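PDB 3PZL: agmatine ureohydrolase from Thermoplasma volcanium GSS1, which probably hydrolyses agmatine to putrescine and urea at a pair of manganese ions in each subunit. Local coordinates for residues A35-F40 / A295-Y300; S60-Y65 / L87-E92; G209-I214 / I258-Y263; S105-V110 / V128-A133. All blocks are in the same frame, centred on the assembly; numbering follows the deposited sequence.

Interaction 1 (A35-F40 / A295-Y300); sequences AKYVVF and ASREKY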
loop_
_atom_site.group_PDB
_atom_site.type_symbol
_atom_site.label_atom_id
_atom_site.label_comp_id
_atom_site.label_asym_id
_atom_site.label_seq_id
_atom_site.Cartn_x
_atom_site.Cartn_y
_atom_site.Cartn_z
ATOM N N ALA B 35 34.927 16.734 -11.219
ATOM C CA ALA B 35 33.632 17.146 -10.680
ATOM C C ALA B 35 33.706 18.330 -9.729
ATOM O O ALA B 35 34.648 18.420 -8.931
ATOM C CB ALA B 35 32.982 15.977 -9.996
ATOM N N LYS B 36 32.714 19.224 -9.804
ATOM C CA LYS B 36 32.592 20.351 -8.850
ATOM C C LYS B 36 31.717 19.906 -7.710
ATOM O O LYS B 36 31.969 20.225 -6.540
ATOM C CB LYS B 36 31.947 21.607 -9.466
ATOM C CG LYS B 36 32.649 22.243 -10.690
ATOM C CD LYS B 36 32.023 23.591 -11.009
ATOM C CE LYS B 36 32.241 24.026 -12.464
ATOM N NZ LYS B 36 31.344 25.203 -12.792
ATOM N N TYR B 37 30.669 19.175 -8.074
ATOM C CA TYR B 37 29.689 18.670 -7.105
ATOM C C TYR B 37 29.752 17.135 -7.008
ATOM O O TYR B 37 29.596 16.415 -7.989
ATOM C CB TYR B 37 28.271 19.141 -7.462
ATOM C CG TYR B 37 28.109 20.636 -7.569
ATOM C CD1 TYR B 37 27.881 21.412 -6.427
ATOM C CD2 TYR B 37 28.165 21.278 -8.800
ATOM C CE1 TYR B 37 27.712 22.790 -6.517
ATOM C CE2 TYR B 37 27.998 22.657 -8.900
ATOM C CZ TYR B 37 27.773 23.402 -7.754
ATOM O OH TYR B 37 27.613 24.770 -7.812
ATOM N N VAL B 38 29.996 16.646 -5.809
ATOM C CA VAL B 38 30.186 15.245 -5.621
ATOM C C VAL B 38 29.093 14.715 -4.701
ATOM O O VAL B 38 29.043 15.013 -3.498
ATOM C CB VAL B 38 31.574 14.983 -5.052
ATOM C CG1 VAL B 38 31.813 13.502 -4.923
ATOM C CG2 VAL B 38 32.601 15.595 -5.954
ATOM N N VAL B 39 28.209 13.936 -5.308
ATOM C CA VAL B 39 27.030 13.388 -4.657
ATOM C C VAL B 39 27.362 11.985 -4.212
ATOM O O VAL B 39 27.917 11.199 -4.989
ATOM C CB VAL B 39 25.849 13.325 -5.643
ATOM C CG1 VAL B 39 24.765 12.408 -5.131
ATOM C CG2 VAL B 39 25.323 14.715 -5.917
ATOM N N PHE B 40 27.028 11.678 -2.962
ATOM C CA PHE B 40 27.288 10.366 -2.411
ATOM C C PHE B 40 26.275 9.981 -1.345
ATOM O O PHE B 40 25.771 10.821 -0.613
ATOM C CB PHE B 40 28.733 10.254 -1.881
ATOM C CG PHE B 40 29.062 11.217 -0.776
ATOM C CD1 PHE B 40 29.595 12.463 -1.058
ATOM C CD2 PHE B 40 28.839 10.868 0.552
ATOM C CE1 PHE B 40 29.885 13.351 -0.031
ATOM C CE2 PHE B 40 29.137 11.742 1.566
ATOM C CZ PHE B 40 29.661 12.981 1.280
ATOM N N ALA B 295 21.780 24.258 -9.128
ATOM C CA ALA B 295 21.382 25.215 -10.146
ATOM C C ALA B 295 21.498 26.643 -9.656
ATOM O O ALA B 295 22.082 27.478 -10.328
ATOM C CB ALA B 295 19.958 24.922 -10.697
ATOM N N SER B 296 20.942 26.942 -8.496
ATOM C CA SER B 296 20.959 28.325 -8.030
ATOM C C SER B 296 22.375 28.788 -7.707
ATOM O O SER B 296 22.692 29.978 -7.808
ATOM C CB SER B 296 20.077 28.517 -6.813
ATOM O OG SER B 296 20.648 27.848 -5.721
ATOM N N ARG B 297 23.229 27.854 -7.309
ATOM C CA ARG B 297 24.628 28.186 -7.091
ATOM C C ARG B 297 25.354 28.475 -8.405
ATOM O O ARG B 297 26.176 29.393 -8.468
ATOM C CB ARG B 297 25.343 27.065 -6.337
ATOM C CG ARG B 297 26.738 27.418 -5.928
ATOM C CD ARG B 297 27.251 26.450 -4.886
ATOM N NE ARG B 297 28.491 26.923 -4.263
ATOM C CZ ARG B 297 29.687 26.782 -4.812
ATOM N NH1 ARG B 297 29.792 26.169 -5.979
ATOM N NH2 ARG B 297 30.774 27.229 -4.194
ATOM N N GLU B 298 25.048 27.704 -9.447
ATOM C CA GLU B 298 25.653 27.916 -10.742
ATOM C C GLU B 298 25.201 29.229 -11.325
ATOM O O GLU B 298 25.981 29.889 -12.026
ATOM C CB GLU B 298 25.337 26.767 -11.715
ATOM C CG GLU B 298 26.109 25.464 -11.453
ATOM C CD GLU B 298 27.621 25.630 -11.538
ATOM O OE1 GLU B 298 28.125 25.991 -12.603
ATOM O OE2 GLU B 298 28.320 25.375 -10.550
ATOM N N LYS B 299 23.946 29.602 -11.045
ATOM C CA LYS B 299 23.380 30.894 -11.487
ATOM C C LYS B 299 24.168 32.042 -10.897
ATOM O O LYS B 299 24.347 33.061 -11.545
ATOM C CB LYS B 299 21.924 31.052 -11.076
ATOM C CG LYS B 299 21.192 32.208 -11.740
ATOM C CD LYS B 299 20.026 32.712 -10.851
ATOM C CE LYS B 299 18.790 33.165 -11.664
ATOM N NZ LYS B 299 18.969 34.484 -12.297
ATOM N N TYR B 300 24.645 31.869 -9.669
ATOM C CA TYR B 300 25.393 32.911 -9.012
ATOM C C TYR B 300 26.741 33.069 -9.692
ATOM O O TYR B 300 27.135 34.190 -10.025
ATOM C CB TYR B 300 25.540 32.661 -7.498
ATOM C CG TYR B 300 26.228 33.800 -6.786
ATOM C CD1 TYR B 300 25.503 34.852 -6.253
ATOM C CD2 TYR B 300 27.611 33.841 -6.677
ATOM C CE1 TYR B 300 26.144 35.910 -5.622
ATOM C CE2 TYR B 300 28.255 34.883 -6.055
ATOM C CZ TYR B 300 27.524 35.911 -5.527
ATOM O OH TYR B 300 28.186 36.954 -4.901
#

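Interaction 2 (S60-Y65 / L87-E92); sequences SIRGAY and LGDMEE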
loop_
_atom_site.group_PDB
_atom_site.type_symbol
_atom_site.label_atom_id
_atom_site.label_comp_id
_atom_site.label_asym_id
_atom_site.label_seq_id
_atom_site.Cartn_x
_atom_site.Cartn_y
_atom_site.Cartn_z
ATOM N N SER B 60 16.427 5.623 -3.601
ATOM C CA SER B 60 15.158 6.120 -4.116
ATOM C C SER B 60 15.277 7.513 -4.773
ATOM O O SER B 60 14.559 7.822 -5.758
ATOM C CB SER B 60 14.072 6.115 -3.050
ATOM O OG SER B 60 14.401 6.986 -1.983
ATOM N N ILE B 61 16.197 8.330 -4.255
ATOM C CA ILE B 61 16.482 9.605 -4.878
ATOM C C ILE B 61 17.028 9.455 -6.316
ATOM O O ILE B 61 16.662 10.195 -7.218
ATOM C CB ILE B 61 17.378 10.512 -3.974
ATOM C CG1 ILE B 61 16.572 11.008 -2.792
ATOM C CG2 ILE B 61 17.896 11.737 -4.706
ATOM C CD1 ILE B 61 17.438 11.442 -1.665
ATOM N N ARG B 62 17.913 8.504 -6.524
ATOM C CA ARG B 62 18.441 8.254 -7.861
ATOM C C ARG B 62 17.317 7.813 -8.805
ATOM O O ARG B 62 17.332 8.093 -9.990
ATOM C CB ARG B 62 19.531 7.168 -7.800
ATOM C CG ARG B 62 20.738 7.517 -6.948
ATOM C CD ARG B 62 21.849 6.441 -6.975
ATOM N NE ARG B 62 23.025 6.895 -6.215
ATOM C CZ ARG B 62 23.289 6.605 -4.931
ATOM N NH1 ARG B 62 22.477 5.840 -4.204
ATOM N NH2 ARG B 62 24.375 7.117 -4.356
ATOM N N GLY B 63 16.337 7.105 -8.261
ATOM C CA GLY B 63 15.239 6.604 -9.061
ATOM C C GLY B 63 14.257 7.669 -9.474
ATOM O O GLY B 63 13.752 7.607 -10.593
ATOM N N ALA B 64 13.977 8.627 -8.580
ATOM C CA ALA B 64 13.072 9.739 -8.878
ATOM C C ALA B 64 13.714 10.734 -9.834
ATOM O O ALA B 64 13.007 11.429 -10.590
ATOM C CB ALA B 64 12.724 10.425 -7.641
ATOM N N TYR B 65 15.051 10.818 -9.820
ATOM C CA TYR B 65 15.702 11.840 -10.590
ATOM C C TYR B 65 15.380 11.686 -12.070
ATOM O O TYR B 65 15.346 12.668 -12.790
ATOM C CB TYR B 65 17.193 11.821 -10.371
ATOM C CG TYR B 65 17.900 13.085 -10.834
ATOM C CD1 TYR B 65 18.233 14.112 -9.928
ATOM C CD2 TYR B 65 18.251 13.245 -12.151
ATOM C CE1 TYR B 65 18.895 15.264 -10.348
ATOM C CE2 TYR B 65 18.916 14.388 -12.585
ATOM C CZ TYR B 65 19.229 15.394 -11.689
ATOM O OH TYR B 65 19.876 16.493 -12.177
ATOM N N LEU B 87 29.333 9.174 -6.633
ATOM C CA LEU B 87 30.194 8.064 -6.199
ATOM C C LEU B 87 29.461 6.744 -5.901
ATOM O O LEU B 87 30.104 5.692 -5.892
ATOM C CB LEU B 87 31.049 8.469 -4.996
ATOM C CG LEU B 87 31.842 9.753 -5.175
ATOM C CD1 LEU B 87 32.646 10.010 -3.929
ATOM C CD2 LEU B 87 32.732 9.689 -6.399
ATOM N N GLY B 88 28.141 6.808 -5.675
ATOM C CA GLY B 88 27.383 5.678 -5.169
ATOM C C GLY B 88 27.221 5.676 -3.647
ATOM O O GLY B 88 27.102 6.714 -3.010
ATOM N N ASP B 89 27.182 4.492 -3.064
ATOM C CA ASP B 89 26.838 4.316 -1.657
ATOM C C ASP B 89 27.946 3.644 -0.879
ATOM O O ASP B 89 28.770 2.921 -1.445
ATOM C CB ASP B 89 25.583 3.455 -1.532
ATOM C CG ASP B 89 24.276 4.257 -1.703
ATOM O OD1 ASP B 89 24.284 5.427 -2.188
ATOM O OD2 ASP B 89 23.222 3.695 -1.343
HETATM N N MSE B 90 27.961 3.892 0.422
HETATM C CA MSE B 90 28.957 3.330 1.306
HETATM C C MSE B 90 28.356 2.045 1.815
HETATM O O MSE B 90 27.146 1.927 1.845
HETATM C CB MSE B 90 29.216 4.319 2.441
HETATM C CG MSE B 90 29.957 3.785 3.638
HETATM SE SE MSE B 90 29.821 5.035 5.163
HETATM C CE MSE B 90 30.577 3.881 6.579
ATOM N N GLU B 91 29.193 1.077 2.208
ATOM C CA GLU B 91 28.730 -0.163 2.875
ATOM C C GLU B 91 27.793 0.181 4.018
ATOM O O GLU B 91 27.890 1.246 4.639
ATOM C CB GLU B 91 29.890 -0.980 3.483
ATOM C CG GLU B 91 30.899 -1.604 2.512
ATOM C CD GLU B 91 32.323 -1.647 3.139
ATOM O OE1 GLU B 91 32.403 -1.772 4.390
ATOM O OE2 GLU B 91 33.353 -1.549 2.399
ATOM N N GLU B 92 26.885 -0.730 4.302
ATOM C CA GLU B 92 26.054 -0.568 5.441
ATOM C C GLU B 92 26.857 -0.973 6.676
ATOM O O GLU B 92 27.735 -1.844 6.609
ATOM C CB GLU B 92 24.824 -1.433 5.271
ATOM C CG GLU B 92 23.886 -0.959 4.156
ATOM C CD GLU B 92 22.471 -1.539 4.322
ATOM O OE1 GLU B 92 22.340 -2.774 4.577
ATOM O OE2 GLU B 92 21.484 -0.761 4.203
#

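Interaction 3 (G209-I214 / I258-Y263); sequences GIDKYI and IERLSY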
loop_
_atom_site.group_PDB
_atom_site.type_symbol
_atom_site.label_atom_id
_atom_site.label_comp_id
_atom_site.label_asym_id
_atom_site.label_seq_id
_atom_site.Cartn_x
_atom_site.Cartn_y
_atom_site.Cartn_z
ATOM N N GLY B 209 7.497 35.309 7.614
ATOM C CA GLY B 209 8.137 34.928 6.359
ATOM C C GLY B 209 9.517 34.325 6.612
ATOM O O GLY B 209 10.161 34.593 7.648
ATOM N N ILE B 210 9.971 33.509 5.663
ATOM C CA ILE B 210 11.260 32.840 5.762
ATOM C C ILE B 210 12.400 33.813 5.495
ATOM O O ILE B 210 13.450 33.737 6.151
ATOM C CB ILE B 210 11.331 31.578 4.831
ATOM C CG1 ILE B 210 12.682 30.840 4.935
ATOM C CG2 ILE B 210 11.029 31.945 3.383
ATOM C CD1 ILE B 210 12.969 30.158 6.282
ATOM N N ASP B 211 12.188 34.730 4.547
ATOM C CA ASP B 211 13.210 35.725 4.177
ATOM C C ASP B 211 13.885 36.436 5.355
ATOM O O ASP B 211 15.113 36.517 5.399
ATOM C CB ASP B 211 12.656 36.751 3.199
ATOM C CG ASP B 211 12.758 36.287 1.752
ATOM O OD1 ASP B 211 13.502 35.330 1.460
ATOM O OD2 ASP B 211 12.103 36.895 0.887
ATOM N N LYS B 212 13.095 36.922 6.312
ATOM C CA LYS B 212 13.650 37.536 7.521
ATOM C C LYS B 212 14.818 36.716 8.045
ATOM O O LYS B 212 15.932 37.195 8.075
ATOM C CB LYS B 212 12.565 37.676 8.595
ATOM C CG LYS B 212 13.046 38.033 9.998
ATOM C CD LYS B 212 11.858 38.328 10.891
ATOM C CE LYS B 212 12.236 39.201 12.107
ATOM N NZ LYS B 212 12.835 38.372 13.191
ATOM N N TYR B 213 14.554 35.466 8.415
ATOM C CA TYR B 213 15.560 34.552 8.972
ATOM C C TYR B 213 16.685 34.191 8.005
ATOM O O TYR B 213 17.811 33.955 8.420
ATOM C CB TYR B 213 14.859 33.315 9.538
ATOM C CG TYR B 213 13.745 33.737 10.481
ATOM C CD1 TYR B 213 14.030 34.170 11.787
ATOM C CD2 TYR B 213 12.411 33.747 10.052
ATOM C CE1 TYR B 213 13.036 34.572 12.622
ATOM C CE2 TYR B 213 11.416 34.142 10.883
ATOM C CZ TYR B 213 11.738 34.560 12.158
ATOM O OH TYR B 213 10.748 34.970 12.998
ATOM N N ILE B 214 16.369 34.179 6.712
ATOM C CA ILE B 214 17.397 34.078 5.655
ATOM C C ILE B 214 18.357 35.297 5.642
ATOM O O ILE B 214 19.584 35.121 5.561
ATOM C CB ILE B 214 16.756 33.921 4.282
ATOM C CG1 ILE B 214 15.925 32.635 4.249
ATOM C CG2 ILE B 214 17.811 33.896 3.218
ATOM C CD1 ILE B 214 15.180 32.413 2.955
ATOM N N ILE B 258 17.562 27.671 0.186
ATOM C CA ILE B 258 18.658 27.123 -0.567
ATOM C C ILE B 258 19.050 28.057 -1.690
ATOM O O ILE B 258 20.222 28.406 -1.833
ATOM C CB ILE B 258 18.297 25.725 -1.099
ATOM C CG1 ILE B 258 18.016 24.774 0.089
ATOM C CG2 ILE B 258 19.401 25.184 -1.982
ATOM C CD1 ILE B 258 17.413 23.466 -0.271
ATOM N N GLU B 259 18.068 28.442 -2.498
ATOM C CA GLU B 259 18.215 29.478 -3.539
ATOM C C GLU B 259 19.183 30.585 -3.032
ATOM O O GLU B 259 20.219 30.856 -3.631
ATOM C CB GLU B 259 16.827 30.091 -3.741
ATOM C CG GLU B 259 16.450 30.521 -5.095
ATOM C CD GLU B 259 15.104 31.263 -5.122
ATOM O OE1 GLU B 259 14.753 31.983 -4.165
ATOM O OE2 GLU B 259 14.375 31.128 -6.122
ATOM N N ARG B 260 18.827 31.173 -1.889
ATOM C CA ARG B 260 19.472 32.343 -1.338
ATOM C C ARG B 260 20.844 32.102 -0.687
ATOM O O ARG B 260 21.619 33.027 -0.550
ATOM C CB ARG B 260 18.529 32.952 -0.307
ATOM C CG ARG B 260 17.321 33.677 -0.884
ATOM C CD ARG B 260 17.695 34.997 -1.570
ATOM N NE ARG B 260 18.665 35.807 -0.821
ATOM C CZ ARG B 260 18.428 36.395 0.361
ATOM N NH1 ARG B 260 17.253 36.264 0.985
ATOM N NH2 ARG B 260 19.388 37.101 0.947
ATOM N N LEU B 261 21.135 30.867 -0.312
ATOM C CA LEU B 261 22.327 30.562 0.457
ATOM C C LEU B 261 23.362 29.634 -0.199
ATOM O O LEU B 261 24.412 29.375 0.385
ATOM C CB LEU B 261 21.913 29.986 1.811
ATOM C CG LEU B 261 21.873 30.910 3.016
ATOM C CD1 LEU B 261 21.619 32.366 2.665
ATOM C CD2 LEU B 261 20.827 30.432 3.976
ATOM N N SER B 262 23.075 29.125 -1.390
ATOM C CA SER B 262 23.906 28.062 -1.976
ATOM C C SER B 262 25.218 28.633 -2.512
ATOM O O SER B 262 26.191 27.908 -2.652
ATOM C CB SER B 262 23.171 27.342 -3.085
ATOM O OG SER B 262 22.790 28.295 -4.042
ATOM N N TYR B 263 25.239 29.928 -2.799
ATOM C CA TYR B 263 26.460 30.593 -3.227
ATOM C C TYR B 263 27.557 30.688 -2.145
ATOM O O TYR B 263 28.713 30.875 -2.456
ATOM C CB TYR B 263 26.120 31.986 -3.775
ATOM C CG TYR B 263 25.938 33.068 -2.733
ATOM C CD1 TYR B 263 24.766 33.154 -1.983
ATOM C CD2 TYR B 263 26.931 34.039 -2.528
ATOM C CE1 TYR B 263 24.590 34.152 -1.036
ATOM C CE2 TYR B 263 26.774 35.059 -1.584
ATOM C CZ TYR B 263 25.603 35.106 -0.840
ATOM O OH TYR B 263 25.438 36.098 0.098
#

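Interaction 4 (S105-V110 / V128-A133); sequences SVVSAV and VGAVRA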
loop_
_atom_site.group_PDB
_atom_site.type_symbol
_atom_site.label_atom_id
_atom_site.label_comp_id
_atom_site.label_asym_id
_atom_site.label_seq_id
_atom_site.Cartn_x
_atom_site.Cartn_y
_atom_site.Cartn_z
ATOM N N SER B 105 36.196 12.032 7.049
ATOM C CA SER B 105 37.273 11.872 6.058
ATOM C C SER B 105 36.808 12.227 4.641
ATOM O O SER B 105 37.492 12.935 3.892
ATOM C CB SER B 105 37.802 10.424 6.053
ATOM O OG SER B 105 37.984 9.935 7.379
ATOM N N VAL B 106 35.639 11.715 4.277
ATOM C CA VAL B 106 35.100 11.932 2.953
ATOM C C VAL B 106 34.761 13.411 2.734
ATOM O O VAL B 106 35.019 13.961 1.651
ATOM C CB VAL B 106 33.886 11.034 2.715
ATOM C CG1 VAL B 106 33.320 11.278 1.327
ATOM C CG2 VAL B 106 34.265 9.541 2.920
ATOM N N VAL B 107 34.210 14.055 3.765
ATOM C CA VAL B 107 33.909 15.486 3.709
ATOM C C VAL B 107 35.184 16.363 3.631
ATOM O O VAL B 107 35.308 17.190 2.705
ATOM C CB VAL B 107 32.934 15.902 4.849
ATOM C CG1 VAL B 107 32.784 17.386 4.938
ATOM C CG2 VAL B 107 31.561 15.310 4.588
ATOM N N SER B 108 36.119 16.166 4.579
ATOM C CA SER B 108 37.444 16.834 4.550
ATOM C C SER B 108 38.067 16.721 3.179
ATOM O O SER B 108 38.364 17.740 2.547
ATOM C CB SER B 108 38.432 16.239 5.561
ATOM O OG SER B 108 38.147 16.627 6.895
ATOM N N ALA B 109 38.236 15.476 2.723
ATOM C CA ALA B 109 38.867 15.170 1.439
ATOM C C ALA B 109 38.266 15.999 0.297
ATOM O O ALA B 109 38.992 16.710 -0.406
ATOM C CB ALA B 109 38.778 13.688 1.152
ATOM N N VAL B 110 36.940 15.941 0.153
ATOM C CA VAL B 110 36.259 16.605 -0.952
ATOM C C VAL B 110 36.369 18.133 -0.855
ATOM O O VAL B 110 36.464 18.822 -1.865
ATOM C CB VAL B 110 34.787 16.131 -1.036
ATOM C CG1 VAL B 110 33.986 16.894 -2.087
ATOM C CG2 VAL B 110 34.753 14.656 -1.320
ATOM N N VAL B 128 26.926 15.093 11.756
ATOM C CA VAL B 128 27.992 15.279 12.724
ATOM C C VAL B 128 29.365 15.154 12.032
ATOM O O VAL B 128 30.239 16.015 12.192
ATOM C CB VAL B 128 27.849 14.284 13.908
ATOM C CG1 VAL B 128 29.000 14.392 14.876
ATOM C CG2 VAL B 128 26.519 14.498 14.629
ATOM N N GLY B 129 29.533 14.103 11.236
ATOM C CA GLY B 129 30.771 13.860 10.534
ATOM C C GLY B 129 31.176 15.106 9.810
ATOM O O GLY B 129 32.198 15.711 10.121
ATOM N N ALA B 130 30.345 15.513 8.865
ATOM C CA ALA B 130 30.598 16.684 8.058
ATOM C C ALA B 130 30.939 17.930 8.905
ATOM O O ALA B 130 31.812 18.709 8.528
ATOM C CB ALA B 130 29.422 16.931 7.131
ATOM N N VAL B 131 30.302 18.087 10.067
ATOM C CA VAL B 131 30.556 19.255 10.927
ATOM C C VAL B 131 31.969 19.270 11.533
ATOM O O VAL B 131 32.489 20.329 11.830
ATOM C CB VAL B 131 29.527 19.387 12.062
ATOM C CG1 VAL B 131 29.707 20.724 12.786
ATOM C CG2 VAL B 131 28.109 19.277 11.523
ATOM N N ARG B 132 32.582 18.100 11.708
ATOM C CA ARG B 132 33.946 18.009 12.236
ATOM C C ARG B 132 34.915 18.582 11.219
ATOM O O ARG B 132 36.007 19.000 11.582
ATOM C CB ARG B 132 34.357 16.555 12.521
ATOM C CG ARG B 132 33.727 15.899 13.738
ATOM C CD ARG B 132 34.088 14.419 13.770
ATOM N NE ARG B 132 33.440 13.677 14.852
ATOM C CZ ARG B 132 33.568 12.367 15.055
ATOM N NH1 ARG B 132 34.334 11.622 14.264
ATOM N NH2 ARG B 132 32.919 11.801 16.052
ATOM N N ALA B 133 34.519 18.592 9.951
ATOM C CA ALA B 133 35.416 19.001 8.896
ATOM C C ALA B 133 35.437 20.523 8.621
ATOM O O ALA B 133 36.309 21.043 7.901
ATOM C CB ALA B 133 35.139 18.201 7.665
#

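Interaction 1 (A35-F40 / A295-Y300)
The phenol of Y37 reaches from strand 37-42 to helix 281-303 and ends between R297 and E298. This is the packed half of the contact. The ring is buried, with I116 of the next strand and F293 and I294 of the helix around it, and its polar group, the OH, sits among the polar ends of the helix residues. That oxygen both gives and takes: it donates to E298 OE2 at 2.9 Å, and R297 NH1 donates to Y37 OH at 3.2 Å. The arginine bond is nearly straight (163°) and lies in the guanidinium plane. The carboxylate comes to the edge of the ring and offers OE2 through its anti lone pair, away from OE1. Both flat groups stand almost perpendicular to the ring. R297 has CG anti to its own N (chi1 -173°) and an extended chain, whose CB, CG and CD all pass near the phenol oxygen. The solvent side is looser. K36 is exposed and stretches out along the same course as Y37, yet its NZ makes only a weak bond, within a salt bridge, to E298 OE1 at 3.3 Å. A long, flexible lysine suits this exposed edge, and a tyrosine, an apolar ring ending in one hydroxyl, suits the buried part. With a phenylalanine in place of Y37, R297 NH1 and E298 OE2 would probably each lose a partner and the two charged groups would be freer to turn. E298 thus spends one oxygen on a neutral hydroxyl and the other, more weakly, on the ammonium of K36, while the phenol bridges the acid and the arginine, which probably helps to fix the orientation of both.

Interaction 2 (S60-Y65 / L87-E92)
R62, on helix 57-65, closes an end-on salt bridge onto D89 of strand 84-90, an outer strand of the parallel sheet that forms the core of the arginase fold. The two side chains run antiparallel, past one another, and the planes of guanidinium and carboxylate are turned 60° apart, so this is not the coplanar two-oxygen, two-nitrogen (bidentate) pairing. Instead both terminal nitrogens fork onto a single oxygen: NH1 reaches D89 OD1 at 2.7 Å and NH2 reaches D89 OD1 at 2.8 Å. From the aspartate's side the two differ. NH1 arrives from above the carboxylate plane, 44° out of it, whereas NH2 lies almost in line with the CG-OD1 bond. The R62 chain is stretched out as far as NE, and that length lets a helix residue span to the strand. Its NE makes a second salt bridge, to D86, so the buried cation is answered by two acids of one strand. A leucine in place of R62 would probably leave D89 and D86 without their shared counter-charge. The sheet continues across the subunit interface, since D89 and M90 pair antiparallel with a strand of a second subunit. G88 fits its place by its backbone: at phi 94° a side chain would press on the preceding carbonyl oxygen. Its own carbonyl O lies 3.1 Å from R62 NH2, at the edge of the guanidinium.

Interaction 3 (G209-I214 / I258-Y263)
I214 lays its CG2 methyl over one face of the guanidinium of R260, and the conformation of the arginine brings the two together. Bent at chi2 (-71°) and again at chi3 (-43°), the chain folds so that its guanidinium lies against the isoleucine methyl. The methyl therefore meets both ends of the folded chain: I214 CG2 is 3.7 Å from R260 CB near the backbone, 3.8 Å from R260 CZ and 3.3 Å from R260 NH1. On the isoleucine, chi1 of -61° sets CG1 beside the backbone N and leaves CG2 anti to it, which is what presents CG2 to the arginine. A beta-branched residue suits the spot because its second branch is a fixed apolar surface close to the helix. The same methyl also touches L261 CD1, at 4.1 Å, a plain apolar contact. D211 approaches the guanidinium at its edge, in the plane, yet only as a long ion pair, with OD1 3.9 Å from R260 NH1. The stronger partner of D211 is R256, one turn earlier on the helix of R260. R260 in turn gives NH2 to E215 in a salt bridge, so acidic partners flank the arginine's end of the contact. Helix 202-220 and the end of helix 251-261 are joined here, and I258 of this second helix and S262 just after it touch F293 of helix 281-303, which packs alongside.

Interaction 4 (S105-V110 / V128-A133)
V107 and A130 carry the apolar part of this contact, together with A133. The two methyls of the valine are divided between two alanines: V107 CG2 lies 3.7 Å from A130 CB, and V107 CG1 lies 3.7 Å from A133 CB. With CG1 anti to the backbone N (chi1 171°), the two methyls part, one to A130 and one to A133. The single methyls of the alanines let the backbones approach closely, with V107 CA 5.6 Å from A130 CA and S108 CA only 5.3 Å from A133 CA. In this alpha/beta fold, helix 96-112 is the connection of a beta-alpha-beta crossover from strand 84-90 to strand 116-121, and helix 126-132 follows that second strand, after the loop that carries the manganese ligand H124. A130 lies about 9 Å from H124, side chain to side chain, so the contact is near the metal site without lining it. Polar groups contribute little between the segments themselves. S108 OG touches A133 CB at 3.5 Å, at the margin of the contact, and S108 OG also makes a weak hydrogen bond to E104 O of its own helix. Charge joins the two helices next door, where R132 NH1 forms a salt bridge with D101 of helix 96-112.

In the fold
Interaction 1 touches all three others, and along the chain they are nested within the loop it closes. It meets interaction 2 inside the sheet, where V39 O and L87 N, 3.0 Å apart, probably form a hydrogen bond; the centres of the two interactions are about 17 Å apart. Interaction 3, also about 17 Å away between centres, joins it through S296 OG and S262 OG, probably hydrogen-bonded at 2.8 Å. Interaction 4 leans on it by F40 and V106. Interactions 2 and 3 lie on opposite sides of the chain's centre, about 27 Å apart between centres. Interaction 4 is the one placed near the metal site; the A130 side chain is about 13 Å from a bound manganese, while the other three lie away from it.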